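Local coordinates for protein amorpha-4,11-diene synthase (Artemisia annua, PDB 4GAX) that probably cyclises farnesyl diphosphate into sesquiterpenes, here as a mutant form of alpha-bisabolol synthase, at residues Y325-W338 against K381-A395. Residues are numbered along the deposited sequence; the frame is centred on the assembly and turned at random.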
# COMPACT_ATOMS: atom_id res chain seq x y z
N TYR A 325 -23.70 20.60 -14.65
CA TYR A 325 -24.09 20.85 -13.26
C TYR A 325 -25.45 20.23 -12.89
O TYR A 325 -25.57 19.58 -11.85
CB TYR A 325 -24.07 22.35 -12.95
CG TYR A 325 -24.68 22.72 -11.62
CD1 TYR A 325 -23.95 22.63 -10.44
CD2 TYR A 325 -26.00 23.18 -11.54
CE1 TYR A 325 -24.52 22.98 -9.22
CE2 TYR A 325 -26.57 23.52 -10.33
CZ TYR A 325 -25.83 23.42 -9.17
OH TYR A 325 -26.41 23.76 -7.98
N GLU A 326 -26.46 20.43 -13.73
CA GLU A 326 -27.79 19.92 -13.43
C GLU A 326 -27.81 18.40 -13.39
O GLU A 326 -28.52 17.80 -12.57
CB GLU A 326 -28.84 20.42 -14.43
CG GLU A 326 -29.22 21.89 -14.27
CD GLU A 326 -28.17 22.83 -14.84
OE1 GLU A 326 -27.28 22.35 -15.58
OE2 GLU A 326 -28.22 24.04 -14.54
N GLU A 327 -27.03 17.77 -14.27
CA GLU A 327 -26.94 16.31 -14.32
C GLU A 327 -26.28 15.78 -13.05
O GLU A 327 -26.75 14.81 -12.44
CB GLU A 327 -26.15 15.88 -15.56
CG GLU A 327 -26.83 16.17 -16.92
CD GLU A 327 -25.91 15.92 -18.11
OE1 GLU A 327 -24.67 15.82 -17.92
OE2 GLU A 327 -26.42 15.80 -19.25
N LEU A 328 -25.18 16.41 -12.65
CA LEU A 328 -24.47 16.03 -11.45
C LEU A 328 -25.32 16.19 -10.19
O LEU A 328 -25.29 15.34 -9.30
CB LEU A 328 -23.17 16.83 -11.33
CG LEU A 328 -22.13 16.52 -12.41
CD1 LEU A 328 -20.80 17.22 -12.12
CD2 LEU A 328 -21.92 15.01 -12.52
N LYS A 329 -26.09 17.28 -10.13
CA LYS A 329 -27.01 17.52 -9.02
C LYS A 329 -28.01 16.37 -8.86
O LYS A 329 -28.24 15.88 -7.75
CB LYS A 329 -27.78 18.83 -9.24
CG LYS A 329 -28.81 19.11 -8.16
CD LYS A 329 -28.35 20.21 -7.21
CE LYS A 329 -28.84 21.59 -7.66
NZ LYS A 329 -30.00 22.08 -6.86
N ILE A 330 -28.60 15.95 -9.98
CA ILE A 330 -29.54 14.82 -9.99
C ILE A 330 -28.86 13.50 -9.59
O ILE A 330 -29.41 12.72 -8.81
CB ILE A 330 -30.18 14.65 -11.38
CG1 ILE A 330 -30.99 15.89 -11.76
CG2 ILE A 330 -31.08 13.43 -11.40
CD1 ILE A 330 -31.52 15.86 -13.18
N PHE A 331 -27.67 13.25 -10.13
CA PHE A 331 -26.97 12.01 -9.81
C PHE A 331 -26.65 11.93 -8.31
O PHE A 331 -26.79 10.87 -7.69
CB PHE A 331 -25.70 11.86 -10.66
CG PHE A 331 -25.06 10.49 -10.57
CD1 PHE A 331 -25.50 9.45 -11.37
CD2 PHE A 331 -24.02 10.25 -9.69
CE1 PHE A 331 -24.91 8.18 -11.30
CE2 PHE A 331 -23.41 8.98 -9.60
CZ PHE A 331 -23.87 7.95 -10.41
N THR A 332 -26.23 13.06 -7.74
CA THR A 332 -25.93 13.13 -6.31
C THR A 332 -27.13 12.80 -5.43
O THR A 332 -26.99 12.11 -4.42
CB THR A 332 -25.41 14.53 -5.93
OG1 THR A 332 -24.23 14.83 -6.69
CG2 THR A 332 -25.10 14.59 -4.43
N GLU A 333 -28.32 13.28 -5.79
CA GLU A 333 -29.51 12.97 -5.01
C GLU A 333 -29.88 11.50 -5.16
O GLU A 333 -30.32 10.86 -4.19
CB GLU A 333 -30.69 13.88 -5.39
CG GLU A 333 -31.99 13.56 -4.66
CD GLU A 333 -31.83 13.50 -3.14
OE1 GLU A 333 -31.16 14.40 -2.58
OE2 GLU A 333 -32.36 12.56 -2.51
N ALA A 334 -29.70 10.97 -6.36
CA ALA A 334 -29.91 9.54 -6.60
C ALA A 334 -28.97 8.70 -5.72
O ALA A 334 -29.35 7.63 -5.23
CB ALA A 334 -29.69 9.22 -8.06
N ILE A 335 -27.74 9.17 -5.52
CA ILE A 335 -26.82 8.45 -4.66
C ILE A 335 -27.28 8.55 -3.20
O ILE A 335 -27.25 7.56 -2.47
CB ILE A 335 -25.36 8.92 -4.84
CG1 ILE A 335 -24.84 8.49 -6.21
CG2 ILE A 335 -24.44 8.32 -3.75
CD1 ILE A 335 -24.58 6.98 -6.34
N GLU A 336 -27.75 9.74 -2.80
CA GLU A 336 -28.32 9.94 -1.47
C GLU A 336 -29.52 9.02 -1.25
O GLU A 336 -29.71 8.49 -0.16
CB GLU A 336 -28.76 11.40 -1.26
CG GLU A 336 -27.64 12.42 -1.22
CD GLU A 336 -26.75 12.32 0.01
OE1 GLU A 336 -27.01 11.47 0.89
OE2 GLU A 336 -25.78 13.11 0.10
N ARG A 337 -30.32 8.85 -2.30
CA ARG A 337 -31.51 8.01 -2.23
C ARG A 337 -31.15 6.53 -2.11
O ARG A 337 -31.82 5.79 -1.39
CB ARG A 337 -32.40 8.25 -3.46
CG ARG A 337 -33.88 8.33 -3.14
CD ARG A 337 -34.65 9.01 -4.26
NE ARG A 337 -34.86 10.44 -4.00
CZ ARG A 337 -35.97 10.93 -3.46
NH1 ARG A 337 -36.97 10.12 -3.12
NH2 ARG A 337 -36.09 12.24 -3.25
N TRP A 338 -30.10 6.12 -2.81
CA TRP A 338 -29.56 4.76 -2.70
C TRP A 338 -30.67 3.73 -2.88
O TRP A 338 -30.98 2.97 -1.95
CB TRP A 338 -28.88 4.57 -1.34
CG TRP A 338 -27.86 3.46 -1.29
CD1 TRP A 338 -28.11 2.12 -1.20
CD2 TRP A 338 -26.43 3.60 -1.31
NE1 TRP A 338 -26.92 1.42 -1.17
CE2 TRP A 338 -25.88 2.31 -1.23
CE3 TRP A 338 -25.57 4.70 -1.39
CZ2 TRP A 338 -24.49 2.08 -1.23
CZ3 TRP A 338 -24.19 4.48 -1.37
CH2 TRP A 338 -23.67 3.17 -1.30
N LYS A 381 -21.79 2.60 3.91
CA LYS A 381 -22.60 3.25 2.88
C LYS A 381 -22.53 4.77 2.95
O LYS A 381 -22.43 5.44 1.92
CB LYS A 381 -24.06 2.79 3.01
CG LYS A 381 -25.02 3.53 2.08
CD LYS A 381 -26.39 2.86 2.05
CE LYS A 381 -27.14 3.08 3.35
NZ LYS A 381 -28.47 2.40 3.35
N GLU A 382 -22.58 5.31 4.16
CA GLU A 382 -22.55 6.76 4.35
C GLU A 382 -21.24 7.36 3.82
O GLU A 382 -21.23 8.48 3.31
CB GLU A 382 -22.75 7.10 5.83
CG GLU A 382 -22.68 8.57 6.18
CD GLU A 382 -23.83 9.38 5.60
OE1 GLU A 382 -24.87 8.80 5.24
OE2 GLU A 382 -23.68 10.62 5.51
N PHE A 383 -20.15 6.62 3.94
CA PHE A 383 -18.88 7.10 3.40
C PHE A 383 -18.92 7.17 1.88
O PHE A 383 -18.26 8.01 1.26
CB PHE A 383 -17.74 6.20 3.85
CG PHE A 383 -17.22 6.50 5.23
CD1 PHE A 383 -16.15 7.38 5.41
CD2 PHE A 383 -17.80 5.92 6.34
CE1 PHE A 383 -15.67 7.67 6.67
CE2 PHE A 383 -17.31 6.20 7.62
CZ PHE A 383 -16.25 7.08 7.78
N VAL A 384 -19.67 6.26 1.27
CA VAL A 384 -19.81 6.28 -0.17
C VAL A 384 -20.62 7.50 -0.58
O VAL A 384 -20.24 8.23 -1.51
CB VAL A 384 -20.47 5.00 -0.68
CG1 VAL A 384 -20.47 4.98 -2.21
CG2 VAL A 384 -19.72 3.78 -0.15
N LYS A 385 -21.71 7.75 0.13
CA LYS A 385 -22.52 8.93 -0.14
C LYS A 385 -21.72 10.19 0.10
O LYS A 385 -21.84 11.15 -0.65
CB LYS A 385 -23.76 8.96 0.75
CG LYS A 385 -24.78 7.88 0.43
CD LYS A 385 -25.94 8.01 1.39
CE LYS A 385 -27.03 7.02 1.10
NZ LYS A 385 -28.11 7.19 2.09
N ASP A 386 -20.91 10.19 1.16
CA ASP A 386 -20.13 11.39 1.50
C ASP A 386 -19.08 11.69 0.43
O ASP A 386 -18.74 12.84 0.19
CB ASP A 386 -19.46 11.27 2.86
CG ASP A 386 -19.05 12.61 3.42
OD1 ASP A 386 -19.95 13.46 3.58
OD2 ASP A 386 -17.84 12.83 3.67
N PHE A 387 -18.59 10.64 -0.22
CA PHE A 387 -17.65 10.78 -1.33
C PHE A 387 -18.30 11.51 -2.51
O PHE A 387 -17.74 12.47 -3.04
CB PHE A 387 -17.14 9.40 -1.76
CG PHE A 387 -16.34 9.42 -3.03
CD1 PHE A 387 -15.06 9.93 -3.05
CD2 PHE A 387 -16.88 8.91 -4.21
CE1 PHE A 387 -14.32 9.94 -4.22
CE2 PHE A 387 -16.14 8.92 -5.39
CZ PHE A 387 -14.87 9.45 -5.39
N VAL A 388 -19.49 11.05 -2.91
CA VAL A 388 -20.20 11.67 -4.03
C VAL A 388 -20.64 13.09 -3.68
O VAL A 388 -20.56 14.00 -4.51
CB VAL A 388 -21.41 10.82 -4.45
CG1 VAL A 388 -22.02 11.36 -5.72
CG2 VAL A 388 -20.97 9.37 -4.63
N ARG A 389 -21.13 13.26 -2.45
CA ARG A 389 -21.52 14.56 -1.91
C ARG A 389 -20.44 15.58 -2.14
O ARG A 389 -20.70 16.68 -2.64
CB ARG A 389 -21.69 14.43 -0.40
CG ARG A 389 -23.05 14.77 0.12
CD ARG A 389 -23.10 14.41 1.58
NE ARG A 389 -24.08 13.37 1.84
CZ ARG A 389 -23.94 12.43 2.78
NH1 ARG A 389 -22.84 12.41 3.53
NH2 ARG A 389 -24.90 11.53 2.96
N ASN A 390 -19.22 15.23 -1.75
CA ASN A 390 -18.13 16.20 -1.83
C ASN A 390 -17.64 16.42 -3.26
O ASN A 390 -17.11 17.48 -3.58
CB ASN A 390 -16.99 15.83 -0.87
CG ASN A 390 -17.35 16.13 0.58
OD1 ASN A 390 -17.17 17.24 1.07
ND2 ASN A 390 -17.89 15.12 1.27
N LEU A 391 -17.84 15.42 -4.12
CA LEU A 391 -17.65 15.64 -5.55
C LEU A 391 -18.64 16.71 -6.01
O LEU A 391 -18.31 17.55 -6.85
CB LEU A 391 -17.82 14.35 -6.36
CG LEU A 391 -16.66 13.34 -6.31
CD1 LEU A 391 -17.00 12.09 -7.11
CD2 LEU A 391 -15.36 13.96 -6.83
N MET A 392 -19.85 16.70 -5.45
CA MET A 392 -20.88 17.68 -5.83
C MET A 392 -20.61 19.04 -5.19
O MET A 392 -21.03 20.07 -5.72
CB MET A 392 -22.27 17.20 -5.45
CG MET A 392 -23.39 18.04 -6.07
SD MET A 392 -23.32 17.98 -7.87
CE MET A 392 -23.66 19.69 -8.28
N VAL A 393 -19.90 19.02 -4.06
CA VAL A 393 -19.47 20.27 -3.43
C VAL A 393 -18.63 21.07 -4.41
O VAL A 393 -18.91 22.26 -4.65
CB VAL A 393 -18.66 20.01 -2.14
CG1 VAL A 393 -17.78 21.22 -1.80
CG2 VAL A 393 -19.58 19.67 -0.99
N GLU A 394 -17.62 20.43 -4.99
CA GLU A 394 -16.72 21.12 -5.89
C GLU A 394 -17.34 21.44 -7.25
O GLU A 394 -16.82 22.29 -7.98
CB GLU A 394 -15.39 20.38 -6.03
CG GLU A 394 -15.50 18.88 -6.19
CD GLU A 394 -14.20 18.17 -5.85
OE1 GLU A 394 -13.41 18.74 -5.06
OE2 GLU A 394 -13.96 17.06 -6.37
N ALA A 395 -18.43 20.76 -7.59
CA ALA A 395 -19.15 21.09 -8.81
C ALA A 395 -19.95 22.38 -8.59
O ALA A 395 -20.10 23.20 -9.51
CB ALA A 395 -20.07 19.95 -9.23
O HOH W 1 -28.73 10.10 2.61
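Met-392 fits as a knob into a hole formed by Tyr-325, Leu-328, Lys-329 and Thr-332. Helices 325-337 and 374-399 belong to the all-alpha metal-binding domain of the terpene synthase fold. Their segments run antiparallel at 169°, with axes 9.5 Å apart at closest approach. The tight part of the contact is mainly apolar. A chi1 of -169° swings Met-392 CG away from its own N, and bends further along the chain bring the methyl CE within 3.5 Å of Tyr-325 CE1. Its CB packs against Thr-332 OG1, a hydroxyl that donates to Leu-328 O and also hydrogen-bonds Tyr-319. Ile-335 CG2 meets Val-388 CG2 at 3.7 Å, and Tyr-319 of helix 299-322 also packs on Val-388. Just past the helix end, Lys-381 CD lies over one face of the Trp-338 indole, 3.4 Å from the centroid of the five-membered ring. Lys-381 NZ lies above the same ring as a cation-pi partner. Val-384 CB touches the indole edge, and Phe-357 and Tyr-361 of helix 351-370 meet Trp-338 edge-to-face.

The looser side is polar and partly exposed, with one bridging water. Water 1 links Glu-336 OE1 to Lys-385 NZ, which also donates to Glu-336 O. The Arg-389 guanidinium lies nearly coplanar with the Glu-336 carboxylate and forms a salt bridge with it. It also pairs with Glu-382 and Asp-386. Arg-389 NH2 reaches the syn lone pair of Glu-336 OE1 at 3.0 Å, with an N-H...O angle of 165°.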